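Local coordinates for protein Cys-Gly metallodipeptidase DUG1 (Saccharomyces cerevisiae, PDB 4G1P) that hydrolyses the dipeptide Cys-Gly as a metal-dependent M20A-family peptidase and serves as the catalytic component of the glutathione-degrading complex, at residues N396-A401 with S436-P441; S7-I12 with T467-L472; E243-L248 with V336-V341; R22-I27 with L121-A126. All blocks are in the same frame, centred on the assembly; numbering follows the deposited sequence.

Interaction 1 (N396-A401 with S436-P441); sequences NAQFTA and SVLLLP
With chi1 at -80°, Gln398 places CG anti to its own carbonyl carbon, and its extended chain carries the amide across to Ser436; Leu438, whose CG stands anti to the backbone N (chi1 161°), sends its methyls toward the helix. Here the first turn of helix 397-410 packs on strand 437-439, an outermost strand of the six-stranded mixed sheet in the alpha/beta catalytic domain. Gln398 NE2 donates to Ser436 OG over 3.1 Å with an N-H...O angle of 169°, and the hydroxyl oxygen lies close to the amide plane. The same nitrogen also donates to Val196 O on the next strand, while OE1 pairs with Tyr471 OH of helix 458-477. With both amide ends engaged, the orientation of this buried group is fixed. Gln398 OE1 lies alongside, 3.5 Å from Leu438 CB. Leu438 CD1 sits over one face of the Phe399 ring, 3.6 Å from its centroid and displaced toward the rim, a CH-pi contact. Asn396 is the N-cap: its OD1 accepts from Phe399 N at 3.0 Å, the donor tilted out of the carbonyl plane. A water lies 2.7 Å from Ser436 OG and accepts a weak bond, 3.3 Å long, from Gln398 N.

Interaction 2 (S7-I12 with T467-L472); sequences SVFQKI and TMAAYL
Phe9 reaches across to Ala469 and Ala470, and its side chain can be followed outward. From CB, the first torsion (chi1 -75°) sets CG anti to the carbonyl carbon and beside the backbone N, and the ring then extends toward the C-terminal helix, where its far edge does the touching. Phe9 CE1 comes to 4.2 Å from Ala469 CB, and Phe9 CZ, the tip, lies 4.1 Å from Ala470 CB. Both methyls sit near the ring plane, so the aromatic group meets them with its edge. This is an antiparallel helix pair, helix 5-14 against helix 458-477: the axes of the two segments approach to 10.2 Å and cross at 156°. The small partners on the C-terminal helix present only methyl groups, while the larger side chains bridge from the N-terminal one. Besides Phe9, Ala469 CB receives Val8 CG1 at 4.1 Å and, more loosely, Ile12 CD1 at 4.4 Å, one helical turn further on. Val8 and Ile12 also pack on Phe152 and Ala151 of helix 135-154, and Phe9 on Lys466. Ala470, for its part, touches Ala405 of helix 397-410.

Interaction 3 (E243-L248 with V336-V341); sequences EPMIDL and VIPAKV
The N-terminal turn of helix 244-252 packs against the bend that joins strand 336-337 to strand 340-349, with Pro244, Met245 and Leu248 gathered round Val341. The two methyls of Val341 divide the work: CG2 meets Pro244 CB at 3.8 Å and Leu248 CD2 at 4.0 Å, whereas CG1 faces Met245 SD at 3.7 Å. The bend at chi2 (-56°) turns Met245 SD toward Val341, while Met245 CG rests 3.8 Å from Pro338 CG. Pro244 CG lies 3.5 Å from Ala339 O, a van der Waals contact at the bend. These elements belong to the lid domain that in M20 peptidases also carries the dimer interface, and the second subunit does reach the contact here. Glu243, at the N-cap position, has an extended side chain that crosses Ile337 at about a right angle, Glu243 OE2 coming to 3.4 Å from Ile337 CD1. Its carboxylate is held by Ser320 OG and Ile321 N of the second subunit. Replacing Glu243 by an alanine would probably leave those two groups without their carboxylate partner and open a gap beside Ile337. The carbonyl of Glu243 accepts from both Ile246 N and Asp247 N. Between the segments one water accepts from Met245 N and donates to Pro338 O, each at 2.8 Å.

Interaction 4 (R22-I27 with L121-A126); sequences RLTKAI and LVIDEA
Leu121 is the centre of this contact, meeting Leu23, Thr24 and Ile27 on one side of helix 16-28. Leu121 CB lies 3.8 Å from Ile27 CG2, and Leu121 CD1 follows the same side chain at 4.2 Å from Ile27 CG1. The other branch diverges: chi1 of -180° carries CG of Leu121 toward the helix, and chi2 (76°) sends the two methyls to different partners. Leu121 CD2 thus ends 4.0 Å from Leu23 CG and 3.6 Å from Thr24 OG1. Ile123, two residues along the chain on strand 122-124, adds a looser touch, Ile123 CD1 lying 4.1 Å from Thr24 OG1. Replacing Leu121 by a glycine would probably open a gap beside Ile27 and strip Leu23 and Thr24 of their shared methyl partner. Around this shell, Thr24 OG1 is turned back to its own helix and bonds Phe20 O. A water lies between Thr24 O and Leu121 N, but its short distance to the nitrogen leaves its exact place doubtful. Helix 135-154 also packs on this helix, through Leu143 on Leu23 and Ala26 and a salt bridge from Asp150 to Arg22, while backbone bonding between Val122 and Lys131 holds the strand in a three-stranded antiparallel sheet. About 9 Å separates the side chains of Ile27 and Asp137, a ligand of both zinc ions, which places the contact near, but not in, the metal site. No direct hydrogen bond joins the two segments, which implies that cohesion comes mainly from apolar side-chain packing.

How the interactions relate
From the N terminus, helix 5-14 opens interaction 2, which closes only at helix 458-477 and so brings the two ends of the chain together. The other three contacts fall within that span. Helix 16-28 follows directly and closes interaction 4 at strand 122-124; interaction 3 then ties residues 243-248 to 336-341 in the lid, and interaction 1 joins 396-401 to 436-441. These three come in series, and none cross. Interactions 1 and 2 touch through the packing of Leu440 on Met468 and Thr467. Interaction 4 stays near, its centre about 21 Å from that of interaction 2, whereas interaction 3 stands about 49 Å from interaction 1, centre to centre.

Interaction 1 (N396-A401 with S436-P441)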
loop_
_atom_site.group_PDB
_atom_site.type_symbol
_atom_site.label_atom_id
_atom_site.label_comp_id
_atom_site.label_asym_id
_atom_site.label_seq_id
_atom_site.Cartn_x
_atom_site.Cartn_y
_atom_site.Cartn_z
ATOM N N ASN A 396 31.001 32.364 10.018
ATOM C CA ASN A 396 30.572 33.044 11.244
ATOM C C ASN A 396 30.837 32.374 12.597
ATOM O O ASN A 396 31.048 31.159 12.698
ATOM C CB ASN A 396 29.042 33.055 11.328
ATOM C CG ASN A 396 28.451 31.660 11.244
ATOM O OD1 ASN A 396 28.663 30.820 12.123
ATOM N ND2 ASN A 396 27.725 31.400 10.171
ATOM N N ALA A 397 30.785 33.198 13.638
ATOM C CA ALA A 397 31.207 32.840 14.986
ATOM C C ALA A 397 30.862 31.391 15.334
ATOM O O ALA A 397 31.699 30.659 15.858
ATOM C CB ALA A 397 30.584 33.802 16.003
ATOM N N GLN A 398 29.632 30.981 15.019
ATOM C CA GLN A 398 29.137 29.658 15.414
ATOM C C GLN A 398 29.926 28.510 14.810
ATOM O O GLN A 398 30.317 27.590 15.522
ATOM C CB GLN A 398 27.648 29.497 15.098
ATOM C CG GLN A 398 26.725 30.139 16.124
ATOM C CD GLN A 398 25.370 29.463 16.167
ATOM O OE1 GLN A 398 25.226 28.380 16.733
ATOM N NE2 GLN A 398 24.376 30.087 15.553
ATOM N N PHE A 399 30.162 28.570 13.505
ATOM C CA PHE A 399 30.931 27.534 12.820
ATOM C C PHE A 399 32.379 27.486 13.319
ATOM O O PHE A 399 32.968 26.423 13.446
ATOM C CB PHE A 399 30.876 27.724 11.296
ATOM C CG PHE A 399 29.596 27.238 10.663
ATOM C CD1 PHE A 399 29.424 25.901 10.352
ATOM C CD2 PHE A 399 28.574 28.117 10.368
ATOM C CE1 PHE A 399 28.243 25.438 9.770
ATOM C CE2 PHE A 399 27.396 27.674 9.773
ATOM C CZ PHE A 399 27.231 26.324 9.480
ATOM N N THR A 400 32.944 28.647 13.614
ATOM C CA THR A 400 34.287 28.694 14.164
ATOM C C THR A 400 34.320 28.002 15.510
ATOM O O THR A 400 35.138 27.117 15.750
ATOM C CB THR A 400 34.752 30.131 14.328
ATOM O OG1 THR A 400 34.617 30.810 13.073
ATOM C CG2 THR A 400 36.187 30.160 14.777
ATOM N N ALA A 401 33.406 28.405 16.382
ATOM C CA ALA A 401 33.240 27.754 17.677
ATOM C C ALA A 401 33.048 26.242 17.512
ATOM O O ALA A 401 33.720 25.448 18.180
ATOM C CB ALA A 401 32.069 28.364 18.438
ATOM N N SER A 436 22.394 33.865 13.168
ATOM C CA SER A 436 22.954 32.790 12.378
ATOM C C SER A 436 22.424 31.451 12.876
ATOM O O SER A 436 22.007 31.323 14.026
ATOM C CB SER A 436 24.467 32.795 12.481
ATOM O OG SER A 436 24.860 32.628 13.828
ATOM N N VAL A 437 22.439 30.454 12.004
ATOM C CA VAL A 437 22.067 29.110 12.394
ATOM C C VAL A 437 23.219 28.186 12.085
ATOM O O VAL A 437 23.834 28.292 11.026
ATOM C CB VAL A 437 20.820 28.617 11.640
ATOM C CG1 VAL A 437 20.587 27.140 11.906
ATOM C CG2 VAL A 437 19.585 29.443 12.041
ATOM N N LEU A 438 23.522 27.298 13.030
ATOM C CA LEU A 438 24.512 26.249 12.834
ATOM C C LEU A 438 23.864 24.855 12.869
ATOM O O LEU A 438 23.051 24.570 13.750
ATOM C CB LEU A 438 25.559 26.346 13.929
ATOM C CG LEU A 438 26.390 25.087 14.136
ATOM C CD1 LEU A 438 27.402 24.940 13.021
ATOM C CD2 LEU A 438 27.077 25.134 15.490
ATOM N N LEU A 439 24.223 23.989 11.924
ATOM C CA LEU A 439 23.802 22.591 11.992
ATOM C C LEU A 439 24.931 21.684 12.459
ATOM O O LEU A 439 25.962 21.584 11.806
ATOM C CB LEU A 439 23.298 22.110 10.641
ATOM C CG LEU A 439 22.178 22.922 10.025
ATOM C CD1 LEU A 439 21.703 22.198 8.806
ATOM C CD2 LEU A 439 21.060 23.116 11.015
ATOM N N LEU A 440 24.709 21.004 13.580
ATOM C CA LEU A 440 25.734 20.189 14.238
ATOM C C LEU A 440 25.315 18.728 14.263
ATOM O O LEU A 440 24.767 18.250 15.257
ATOM C CB LEU A 440 25.909 20.648 15.688
ATOM C CG LEU A 440 27.281 20.641 16.360
ATOM C CD1 LEU A 440 27.117 20.676 17.858
ATOM C CD2 LEU A 440 28.150 19.477 15.930
ATOM N N PRO A 441 25.592 18.007 13.178
ATOM C CA PRO A 441 25.198 16.596 13.048
ATOM C C PRO A 441 25.765 15.728 14.162
ATOM O O PRO A 441 26.944 15.804 14.485
ATOM C CB PRO A 441 25.828 16.178 11.719
ATOM C CG PRO A 441 26.990 17.099 11.552
ATOM C CD PRO A 441 26.519 18.426 12.117
HETATM O O HOH W 1 27.323 33.364 14.799
#

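Interaction 2 (S7-I12 with T467-L472)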
loop_
_atom_site.group_PDB
_atom_site.type_symbol
_atom_site.label_atom_id
_atom_site.label_comp_id
_atom_site.label_asym_id
_atom_site.label_seq_id
_atom_site.Cartn_x
_atom_site.Cartn_y
_atom_site.Cartn_z
ATOM N N SER A 7 36.675 18.472 32.709
ATOM C CA SER A 7 35.776 18.127 33.800
ATOM C C SER A 7 34.438 17.702 33.217
ATOM O O SER A 7 33.910 16.644 33.547
ATOM C CB SER A 7 35.579 19.328 34.724
ATOM O OG SER A 7 36.418 19.245 35.859
ATOM N N VAL A 8 33.902 18.545 32.342
ATOM C CA VAL A 8 32.653 18.264 31.643
ATOM C C VAL A 8 32.755 16.998 30.781
ATOM O O VAL A 8 31.865 16.155 30.803
ATOM C CB VAL A 8 32.185 19.482 30.795
ATOM C CG1 VAL A 8 30.808 19.229 30.194
ATOM C CG2 VAL A 8 32.118 20.718 31.649
ATOM N N PHE A 9 33.851 16.853 30.046
ATOM C CA PHE A 9 34.052 15.652 29.242
ATOM C C PHE A 9 34.072 14.376 30.091
ATOM O O PHE A 9 33.588 13.325 29.665
ATOM C CB PHE A 9 35.342 15.748 28.432
ATOM C CG PHE A 9 35.250 16.666 27.263
ATOM C CD1 PHE A 9 34.116 17.441 27.055
ATOM C CD2 PHE A 9 36.278 16.738 26.354
ATOM C CE1 PHE A 9 34.022 18.296 25.968
ATOM C CE2 PHE A 9 36.186 17.578 25.263
ATOM C CZ PHE A 9 35.058 18.361 25.070
ATOM N N GLN A 10 34.633 14.472 31.291
ATOM C CA GLN A 10 34.707 13.337 32.190
ATOM C C GLN A 10 33.336 12.969 32.749
ATOM O O GLN A 10 33.002 11.785 32.914
ATOM C CB GLN A 10 35.660 13.638 33.332
ATOM C CG GLN A 10 37.111 13.542 32.952
ATOM C CD GLN A 10 38.014 13.959 34.097
ATOM O OE1 GLN A 10 37.542 14.162 35.221
ATOM N NE2 GLN A 10 39.319 14.078 33.825
ATOM N N LYS A 11 32.545 13.984 33.057
ATOM C CA LYS A 11 31.236 13.716 33.610
ATOM C C LYS A 11 30.339 13.126 32.538
ATOM O O LYS A 11 29.432 12.363 32.835
ATOM C CB LYS A 11 30.629 14.976 34.214
ATOM C CG LYS A 11 31.074 15.208 35.646
ATOM C CD LYS A 11 30.882 13.956 36.489
ATOM C CE LYS A 11 31.673 14.020 37.794
ATOM N NZ LYS A 11 31.225 12.974 38.765
ATOM N N ILE A 12 30.608 13.476 31.285
ATOM C CA ILE A 12 29.817 12.965 30.179
ATOM C C ILE A 12 30.024 11.457 30.057
ATOM O O ILE A 12 29.084 10.709 29.793
ATOM C CB ILE A 12 30.164 13.672 28.867
ATOM C CG1 ILE A 12 29.552 15.072 28.853
ATOM C CG2 ILE A 12 29.670 12.868 27.682
ATOM C CD1 ILE A 12 29.896 15.892 27.622
ATOM N N THR A 467 31.139 17.370 21.881
ATOM C CA THR A 467 31.268 18.416 20.873
ATOM C C THR A 467 30.259 19.540 21.122
ATOM O O THR A 467 30.570 20.728 20.970
ATOM C CB THR A 467 31.148 17.872 19.429
ATOM O OG1 THR A 467 32.237 16.986 19.161
ATOM C CG2 THR A 467 31.203 19.009 18.411
ATOM N N MET A 468 29.057 19.168 21.528
ATOM C CA MET A 468 28.070 20.167 21.892
ATOM C C MET A 468 28.553 20.982 23.097
ATOM O O MET A 468 28.354 22.198 23.164
ATOM C CB MET A 468 26.729 19.503 22.219
ATOM C CG MET A 468 25.986 18.878 21.053
ATOM S SD MET A 468 24.549 18.007 21.729
ATOM C CE MET A 468 23.504 17.740 20.293
ATOM N N ALA A 469 29.176 20.318 24.059
ATOM C CA ALA A 469 29.668 21.021 25.237
ATOM C C ALA A 469 30.763 22.036 24.888
ATOM O O ALA A 469 30.744 23.176 25.347
ATOM C CB ALA A 469 30.178 20.026 26.260
ATOM N N ALA A 470 31.724 21.627 24.072
ATOM C CA ALA A 470 32.825 22.522 23.759
ATOM C C ALA A 470 32.332 23.666 22.890
ATOM O O ALA A 470 32.752 24.814 23.055
ATOM C CB ALA A 470 33.957 21.781 23.085
ATOM N N TYR A 471 31.423 23.347 21.977
ATOM C CA TYR A 471 30.834 24.371 21.125
ATOM C C TYR A 471 30.145 25.476 21.930
ATOM O O TYR A 471 30.384 26.650 21.679
ATOM C CB TYR A 471 29.883 23.760 20.092
ATOM C CG TYR A 471 28.745 24.665 19.761
ATOM C CD1 TYR A 471 28.913 25.732 18.901
ATOM C CD2 TYR A 471 27.498 24.469 20.327
ATOM C CE1 TYR A 471 27.866 26.574 18.612
ATOM C CE2 TYR A 471 26.455 25.299 20.045
ATOM C CZ TYR A 471 26.641 26.347 19.184
ATOM O OH TYR A 471 25.594 27.178 18.901
ATOM N N LEU A 472 29.304 25.119 22.895
ATOM C CA LEU A 472 28.695 26.145 23.743
ATOM C C LEU A 472 29.769 26.947 24.495
ATOM O O LEU A 472 29.673 28.161 24.638
ATOM C CB LEU A 472 27.681 25.544 24.729
ATOM C CG LEU A 472 26.404 24.923 24.140
ATOM C CD1 LEU A 472 25.605 24.188 25.199
ATOM C CD2 LEU A 472 25.531 25.975 23.485
#

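Interaction 3 (E243-L248 with V336-V341)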
loop_
_atom_site.group_PDB
_atom_site.type_symbol
_atom_site.label_atom_id
_atom_site.label_comp_id
_atom_site.label_asym_id
_atom_site.label_seq_id
_atom_site.Cartn_x
_atom_site.Cartn_y
_atom_site.Cartn_z
ATOM N N GLU A 243 -9.137 2.878 -16.163
ATOM C CA GLU A 243 -8.533 2.595 -14.862
ATOM C C GLU A 243 -7.619 3.725 -14.362
ATOM O O GLU A 243 -6.608 4.050 -14.994
ATOM C CB GLU A 243 -7.776 1.268 -14.903
ATOM C CG GLU A 243 -8.593 0.124 -15.488
ATOM C CD GLU A 243 -7.924 -1.245 -15.353
ATOM O OE1 GLU A 243 -6.899 -1.374 -14.640
ATOM O OE2 GLU A 243 -8.422 -2.205 -15.973
ATOM N N PRO A 244 -7.981 4.334 -13.222
ATOM C CA PRO A 244 -7.135 5.330 -12.562
ATOM C C PRO A 244 -5.683 4.862 -12.414
ATOM O O PRO A 244 -4.773 5.636 -12.694
ATOM C CB PRO A 244 -7.801 5.486 -11.200
ATOM C CG PRO A 244 -9.236 5.260 -11.487
ATOM C CD PRO A 244 -9.282 4.190 -12.547
ATOM N N MET A 245 -5.470 3.612 -12.016
ATOM C CA MET A 245 -4.112 3.090 -11.913
ATOM C C MET A 245 -3.320 3.155 -13.223
ATOM O O MET A 245 -2.106 3.368 -13.207
ATOM C CB MET A 245 -4.096 1.665 -11.348
ATOM C CG MET A 245 -4.070 1.610 -9.825
ATOM S SD MET A 245 -2.688 2.498 -9.037
ATOM C CE MET A 245 -1.316 1.415 -9.426
ATOM N N ILE A 246 -4.001 2.976 -14.349
ATOM C CA ILE A 246 -3.320 2.967 -15.634
ATOM C C ILE A 246 -2.887 4.389 -16.015
ATOM O O ILE A 246 -1.739 4.626 -16.404
ATOM C CB ILE A 246 -4.188 2.312 -16.710
ATOM C CG1 ILE A 246 -4.328 0.819 -16.414
ATOM C CG2 ILE A 246 -3.586 2.508 -18.080
ATOM C CD1 ILE A 246 -5.326 0.085 -17.308
ATOM N N ASP A 247 -3.803 5.339 -15.877
ATOM C CA ASP A 247 -3.448 6.736 -16.086
ATOM C C ASP A 247 -2.284 7.125 -15.178
ATOM O O ASP A 247 -1.308 7.744 -15.625
ATOM C CB ASP A 247 -4.651 7.640 -15.824
ATOM C CG ASP A 247 -5.845 7.281 -16.696
ATOM O OD1 ASP A 247 -5.628 6.601 -17.717
ATOM O OD2 ASP A 247 -6.987 7.675 -16.360
ATOM N N LEU A 248 -2.382 6.723 -13.914
ATOM C CA LEU A 248 -1.420 7.115 -12.892
ATOM C C LEU A 248 0.003 6.650 -13.176
ATOM O O LEU A 248 0.951 7.376 -12.897
ATOM C CB LEU A 248 -1.860 6.634 -11.509
ATOM C CG LEU A 248 -0.957 7.153 -10.386
ATOM C CD1 LEU A 248 -1.174 8.648 -10.213
ATOM C CD2 LEU A 248 -1.129 6.390 -9.060
ATOM N N VAL A 336 -8.580 -6.333 -8.677
ATOM C CA VAL A 336 -9.407 -5.165 -8.432
ATOM C C VAL A 336 -8.957 -3.970 -9.271
ATOM O O VAL A 336 -7.777 -3.798 -9.553
ATOM C CB VAL A 336 -9.391 -4.790 -6.922
ATOM C CG1 VAL A 336 -7.970 -4.495 -6.459
ATOM C CG2 VAL A 336 -10.291 -3.617 -6.660
ATOM N N ILE A 337 -9.917 -3.161 -9.687
ATOM C CA ILE A 337 -9.639 -1.886 -10.314
ATOM C C ILE A 337 -9.887 -0.811 -9.264
ATOM O O ILE A 337 -11.033 -0.515 -8.934
ATOM C CB ILE A 337 -10.558 -1.677 -11.530
ATOM C CG1 ILE A 337 -10.230 -2.697 -12.621
ATOM C CG2 ILE A 337 -10.434 -0.282 -12.079
ATOM C CD1 ILE A 337 -11.078 -2.561 -13.865
ATOM N N PRO A 338 -8.806 -0.237 -8.707
ATOM C CA PRO A 338 -8.974 0.798 -7.670
ATOM C C PRO A 338 -9.745 1.998 -8.189
ATOM O O PRO A 338 -9.559 2.380 -9.341
ATOM C CB PRO A 338 -7.534 1.180 -7.317
ATOM C CG PRO A 338 -6.723 -0.080 -7.669
ATOM C CD PRO A 338 -7.391 -0.625 -8.898
ATOM N N ALA A 339 -10.598 2.576 -7.347
ATOM C CA ALA A 339 -11.494 3.665 -7.747
ATOM C C ALA A 339 -10.824 5.023 -7.686
ATOM O O ALA A 339 -11.024 5.866 -8.568
ATOM C CB ALA A 339 -12.737 3.668 -6.890
ATOM N N LYS A 340 -10.020 5.223 -6.645
ATOM C CA LYS A 340 -9.384 6.511 -6.398
ATOM C C LYS A 340 -7.996 6.329 -5.788
ATOM O O LYS A 340 -7.856 5.880 -4.649
ATOM C CB LYS A 340 -10.280 7.359 -5.498
ATOM C CG LYS A 340 -9.782 8.767 -5.203
ATOM C CD LYS A 340 -10.829 9.512 -4.369
ATOM C CE LYS A 340 -10.371 10.903 -4.006
ATOM N NZ LYS A 340 -11.461 11.720 -3.400
ATOM N N VAL A 341 -6.979 6.685 -6.568
ATOM C CA VAL A 341 -5.585 6.489 -6.195
ATOM C C VAL A 341 -4.797 7.803 -6.006
ATOM O O VAL A 341 -5.083 8.817 -6.639
ATOM C CB VAL A 341 -4.870 5.642 -7.246
ATOM C CG1 VAL A 341 -5.322 4.213 -7.160
ATOM C CG2 VAL A 341 -5.131 6.190 -8.623
HETATM O O HOH W 2 -7.410 1.791 -11.030
#

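Interaction 4 (R22-I27 with L121-A126)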
loop_
_atom_site.group_PDB
_atom_site.type_symbol
_atom_site.label_atom_id
_atom_site.label_comp_id
_atom_site.label_asym_id
_atom_site.label_seq_id
_atom_site.Cartn_x
_atom_site.Cartn_y
_atom_site.Cartn_z
ATOM N N ARG A 22 17.768 7.442 30.297
ATOM C CA ARG A 22 16.889 8.483 29.805
ATOM C C ARG A 22 16.516 8.217 28.347
ATOM O O ARG A 22 15.350 8.325 27.970
ATOM C CB ARG A 22 17.555 9.841 29.958
ATOM C CG ARG A 22 16.898 10.925 29.147
ATOM C CD ARG A 22 17.644 12.238 29.296
ATOM N NE ARG A 22 17.364 12.871 30.580
ATOM C CZ ARG A 22 18.196 13.686 31.213
ATOM N NH1 ARG A 22 19.380 13.983 30.692
ATOM N NH2 ARG A 22 17.834 14.208 32.371
ATOM N N LEU A 23 17.499 7.832 27.543
ATOM C CA LEU A 23 17.275 7.627 26.123
ATOM C C LEU A 23 16.404 6.385 25.876
ATOM O O LEU A 23 15.656 6.323 24.913
ATOM C CB LEU A 23 18.606 7.529 25.389
ATOM C CG LEU A 23 18.551 7.315 23.882
ATOM C CD1 LEU A 23 17.803 8.440 23.209
ATOM C CD2 LEU A 23 19.952 7.196 23.323
ATOM N N THR A 24 16.473 5.411 26.771
ATOM C CA THR A 24 15.680 4.203 26.599
ATOM C C THR A 24 14.202 4.493 26.790
ATOM O O THR A 24 13.373 4.017 26.013
ATOM C CB THR A 24 16.085 3.095 27.580
ATOM O OG1 THR A 24 17.473 2.784 27.413
ATOM C CG2 THR A 24 15.255 1.861 27.340
ATOM N N LYS A 25 13.883 5.267 27.827
ATOM C CA LYS A 25 12.495 5.580 28.145
ATOM C C LYS A 25 11.847 6.342 27.009
ATOM O O LYS A 25 10.723 6.034 26.599
ATOM C CB LYS A 25 12.400 6.405 29.422
ATOM C CG LYS A 25 12.604 5.604 30.691
ATOM C CD LYS A 25 12.926 6.504 31.877
ATOM C CE LYS A 25 13.234 5.683 33.109
ATOM N NZ LYS A 25 13.853 4.389 32.694
ATOM N N ALA A 26 12.580 7.331 26.507
ATOM C CA ALA A 26 12.141 8.170 25.404
ATOM C C ALA A 26 11.830 7.359 24.143
ATOM O O ALA A 26 10.779 7.512 23.527
ATOM C CB ALA A 26 13.203 9.220 25.106
ATOM N N ILE A 27 12.765 6.501 23.769
ATOM C CA ILE A 27 12.644 5.697 22.572
ATOM C C ILE A 27 11.459 4.732 22.702
ATOM O O ILE A 27 10.863 4.334 21.707
ATOM C CB ILE A 27 13.983 4.955 22.312
ATOM C CG1 ILE A 27 15.070 5.962 21.928
ATOM C CG2 ILE A 27 13.853 3.887 21.250
ATOM C CD1 ILE A 27 14.693 6.844 20.762
ATOM N N LEU A 121 14.706 0.047 22.649
ATOM C CA LEU A 121 16.067 0.492 22.386
ATOM C C LEU A 121 17.089 -0.567 22.810
ATOM O O LEU A 121 17.234 -0.851 23.992
ATOM C CB LEU A 121 16.359 1.809 23.117
ATOM C CG LEU A 121 17.781 2.306 22.860
ATOM C CD1 LEU A 121 17.859 2.901 21.452
ATOM C CD2 LEU A 121 18.233 3.290 23.917
ATOM N N VAL A 122 17.795 -1.142 21.848
ATOM C CA VAL A 122 18.843 -2.092 22.153
ATOM C C VAL A 122 20.188 -1.391 22.170
ATOM O O VAL A 122 20.611 -0.831 21.154
ATOM C CB VAL A 122 18.913 -3.195 21.096
ATOM C CG1 VAL A 122 20.206 -4.011 21.256
ATOM C CG2 VAL A 122 17.678 -4.076 21.175
ATOM N N ILE A 123 20.857 -1.431 23.320
ATOM C CA ILE A 123 22.146 -0.771 23.495
ATOM C C ILE A 123 23.255 -1.806 23.601
ATOM O O ILE A 123 23.291 -2.573 24.546
ATOM C CB ILE A 123 22.166 0.078 24.786
ATOM C CG1 ILE A 123 21.113 1.181 24.713
ATOM C CG2 ILE A 123 23.568 0.644 25.045
ATOM C CD1 ILE A 123 21.213 2.204 25.817
ATOM N N ASP A 124 24.162 -1.826 22.636
ATOM C CA ASP A 124 25.252 -2.794 22.646
ATOM C C ASP A 124 26.583 -2.064 22.788
ATOM O O ASP A 124 27.140 -1.588 21.798
ATOM C CB ASP A 124 25.236 -3.620 21.356
ATOM C CG ASP A 124 26.332 -4.685 21.313
ATOM O OD1 ASP A 124 27.200 -4.722 22.214
ATOM O OD2 ASP A 124 26.324 -5.495 20.358
ATOM N N GLU A 125 27.091 -2.005 24.019
ATOM C CA GLU A 125 28.339 -1.321 24.317
ATOM C C GLU A 125 29.553 -2.056 23.744
ATOM O O GLU A 125 30.624 -1.471 23.587
ATOM C CB GLU A 125 28.495 -1.100 25.826
ATOM C CG GLU A 125 27.517 -0.084 26.381
ATOM C CD GLU A 125 27.793 0.285 27.830
ATOM O OE1 GLU A 125 27.241 -0.384 28.729
ATOM O OE2 GLU A 125 28.544 1.261 28.075
ATOM N N ALA A 126 29.384 -3.333 23.415
ATOM C CA ALA A 126 30.473 -4.086 22.809
ATOM C C ALA A 126 30.670 -3.696 21.342
ATOM O O ALA A 126 31.795 -3.470 20.901
ATOM C CB ALA A 126 30.236 -5.565 22.945
HETATM O O HOH W 3 13.348 1.219 24.451
#